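Local coordinates for protein proteasome accessory factor B/C (PafBC) (Paenarthrobacter aurescens, PDB 6SJ9) that probably acts as a transcriptional regulator of the bacterial DNA damage response, combining winged helix-turn-helix and WYL domains, at residues Leu329-Ala334 against Leu587-Leu592. Numbering follows the deposited sequence.
Sequences LEFPEA and LVCLEL
The thiol sulfur of C589 is met by two apolar groups, the methyl CD2 of L329 and the rim of the F331 ring. C589 sits on strand 586-592, an inner strand of the four-stranded antiparallel sheet of a WCX domain with a ferredoxin-like fold; residues 329-334 belong to the irregular loop between helices 305-323 and 346-360, which runs over this sheet. The C589 side chain rises toward the loop, with SG anti to the backbone N (chi1 -177°), while L590 turns to the other face of the sheet and meets V620. L329 CD2 lies 3.3 Å from C589 SG, a methyl meeting the sulfur end-on, closer than usual for carbon and sulfur, so the exact spacing is doubtful. L329 also touches L642 and E643 of the flanking strand 639-643. On the other side of strand 586-592, F331 touches L617, R607 and A609. Together the two side chains touch all four strands, although the contact between residues 329-334 and 587-592 buries just 97 Å², both sides summed. F331 brings CZ to 3.9 Å from C589 SG, a sulfur-aromatic contact at the ring edge: the sulfur lies 5.1 Å from the F331 ring centroid, 80° off its normal.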
loop_
_atom_site.group_PDB
_atom_site.type_symbol
_atom_site.label_atom_id
_atom_site.label_comp_id
_atom_site.label_asym_id
_atom_site.label_seq_id
_atom_site.Cartn_x
_atom_site.Cartn_y
_atom_site.Cartn_z
ATOM N N LEU A 329 -21.834 8.437 -22.410
ATOM C CA LEU A 329 -21.513 8.784 -21.037
ATOM C C LEU A 329 -22.779 8.893 -20.195
ATOM O O LEU A 329 -23.100 9.943 -19.645
ATOM C CB LEU A 329 -20.792 10.116 -21.068
ATOM C CG LEU A 329 -19.369 9.922 -21.527
ATOM C CD1 LEU A 329 -18.780 11.251 -21.943
ATOM C CD2 LEU A 329 -18.634 9.295 -20.386
ATOM N N GLU A 330 -23.468 7.770 -20.043
ATOM C CA GLU A 330 -24.744 7.733 -19.332
ATOM C C GLU A 330 -24.537 7.072 -17.977
ATOM O O GLU A 330 -24.255 5.873 -17.910
ATOM C CB GLU A 330 -25.830 7.018 -20.140
ATOM C CG GLU A 330 -26.435 7.851 -21.278
ATOM C CD GLU A 330 -27.230 7.018 -22.282
ATOM O OE1 GLU A 330 -26.651 6.587 -23.303
ATOM O OE2 GLU A 330 -28.438 6.784 -22.048
ATOM N N PHE A 331 -24.672 7.848 -16.905
ATOM C CA PHE A 331 -24.538 7.195 -15.606
ATOM C C PHE A 331 -25.922 6.987 -14.999
ATOM O O PHE A 331 -26.796 7.846 -15.165
ATOM C CB PHE A 331 -23.676 8.032 -14.650
ATOM C CG PHE A 331 -22.205 8.043 -15.001
ATOM C CD1 PHE A 331 -21.368 7.022 -14.577
ATOM C CD2 PHE A 331 -21.658 9.081 -15.742
ATOM C CE1 PHE A 331 -20.024 7.023 -14.890
ATOM C CE2 PHE A 331 -20.317 9.085 -16.057
ATOM C CZ PHE A 331 -19.497 8.054 -15.628
ATOM N N PRO A 332 -26.207 5.875 -14.312
ATOM C CA PRO A 332 -27.514 5.730 -13.655
ATOM C C PRO A 332 -27.639 6.683 -12.477
ATOM O O PRO A 332 -26.676 7.321 -12.049
ATOM C CB PRO A 332 -27.527 4.267 -13.183
ATOM C CG PRO A 332 -26.434 3.594 -13.939
ATOM C CD PRO A 332 -25.395 4.656 -14.163
ATOM N N GLU A 333 -28.850 6.748 -11.921
ATOM C CA GLU A 333 -29.114 7.595 -10.758
ATOM C C GLU A 333 -28.348 7.165 -9.512
ATOM O O GLU A 333 -28.452 7.810 -8.464
ATOM C CB GLU A 333 -30.613 7.633 -10.454
ATOM C CG GLU A 333 -31.429 8.275 -11.557
ATOM C CD GLU A 333 -31.164 9.767 -11.667
ATOM O OE1 GLU A 333 -31.259 10.472 -10.641
ATOM O OE2 GLU A 333 -30.833 10.231 -12.777
ATOM N N ALA A 334 -27.580 6.081 -9.620
ATOM C CA ALA A 334 -26.777 5.530 -8.532
ATOM C C ALA A 334 -27.625 5.107 -7.338
ATOM O O ALA A 334 -27.136 5.092 -6.208
ATOM C CB ALA A 334 -25.679 6.502 -8.081
ATOM N N LEU A 587 -10.761 15.312 -12.007
ATOM C CA LEU A 587 -11.854 14.379 -12.256
ATOM C C LEU A 587 -11.757 13.779 -13.659
ATOM O O LEU A 587 -11.545 14.499 -14.637
ATOM C CB LEU A 587 -13.177 15.113 -12.042
ATOM C CG LEU A 587 -14.472 14.305 -12.005
ATOM C CD1 LEU A 587 -15.014 14.034 -13.402
ATOM C CD2 LEU A 587 -14.267 13.002 -11.195
ATOM N N VAL A 588 -11.796 12.454 -13.751
ATOM C CA VAL A 588 -11.552 11.746 -15.003
ATOM C C VAL A 588 -12.652 10.712 -15.178
ATOM O O VAL A 588 -13.114 10.121 -14.200
ATOM C CB VAL A 588 -10.167 11.071 -15.025
ATOM C CG1 VAL A 588 -9.980 10.295 -16.290
ATOM C CG2 VAL A 588 -9.058 12.100 -14.844
ATOM N N CYS A 589 -13.133 10.553 -16.398
ATOM C CA CYS A 589 -14.101 9.522 -16.739
ATOM C C CYS A 589 -13.376 8.443 -17.532
ATOM O O CYS A 589 -12.725 8.752 -18.531
ATOM C CB CYS A 589 -15.257 10.119 -17.540
ATOM S SG CYS A 589 -16.504 8.916 -17.900
ATOM N N LEU A 590 -13.436 7.198 -17.047
ATOM C CA LEU A 590 -12.732 6.045 -17.600
ATOM C C LEU A 590 -13.736 5.077 -18.187
ATOM O O LEU A 590 -14.869 4.997 -17.710
ATOM C CB LEU A 590 -11.936 5.270 -16.511
ATOM C CG LEU A 590 -10.893 5.987 -15.687
ATOM C CD1 LEU A 590 -10.292 5.072 -14.596
ATOM C CD2 LEU A 590 -9.823 6.586 -16.562
ATOM N N GLU A 591 -13.307 4.308 -19.188
ATOM C CA GLU A 591 -13.953 3.044 -19.520
ATOM C C GLU A 591 -13.028 1.903 -19.094
ATOM O O GLU A 591 -11.830 1.930 -19.375
ATOM C CB GLU A 591 -14.277 2.904 -21.001
ATOM C CG GLU A 591 -14.931 1.551 -21.311
ATOM C CD GLU A 591 -15.354 1.401 -22.762
ATOM O OE1 GLU A 591 -15.168 2.359 -23.537
ATOM O OE2 GLU A 591 -15.850 0.321 -23.134
ATOM N N LEU A 592 -13.595 0.922 -18.409
ATOM C CA LEU A 592 -12.913 -0.261 -17.922
ATOM C C LEU A 592 -13.467 -1.489 -18.620
ATOM O O LEU A 592 -14.681 -1.607 -18.804
ATOM C CB LEU A 592 -13.104 -0.405 -16.397
ATOM C CG LEU A 592 -12.669 0.796 -15.533
ATOM C CD1 LEU A 592 -13.008 0.600 -14.084
ATOM C CD2 LEU A 592 -11.177 1.094 -15.672
#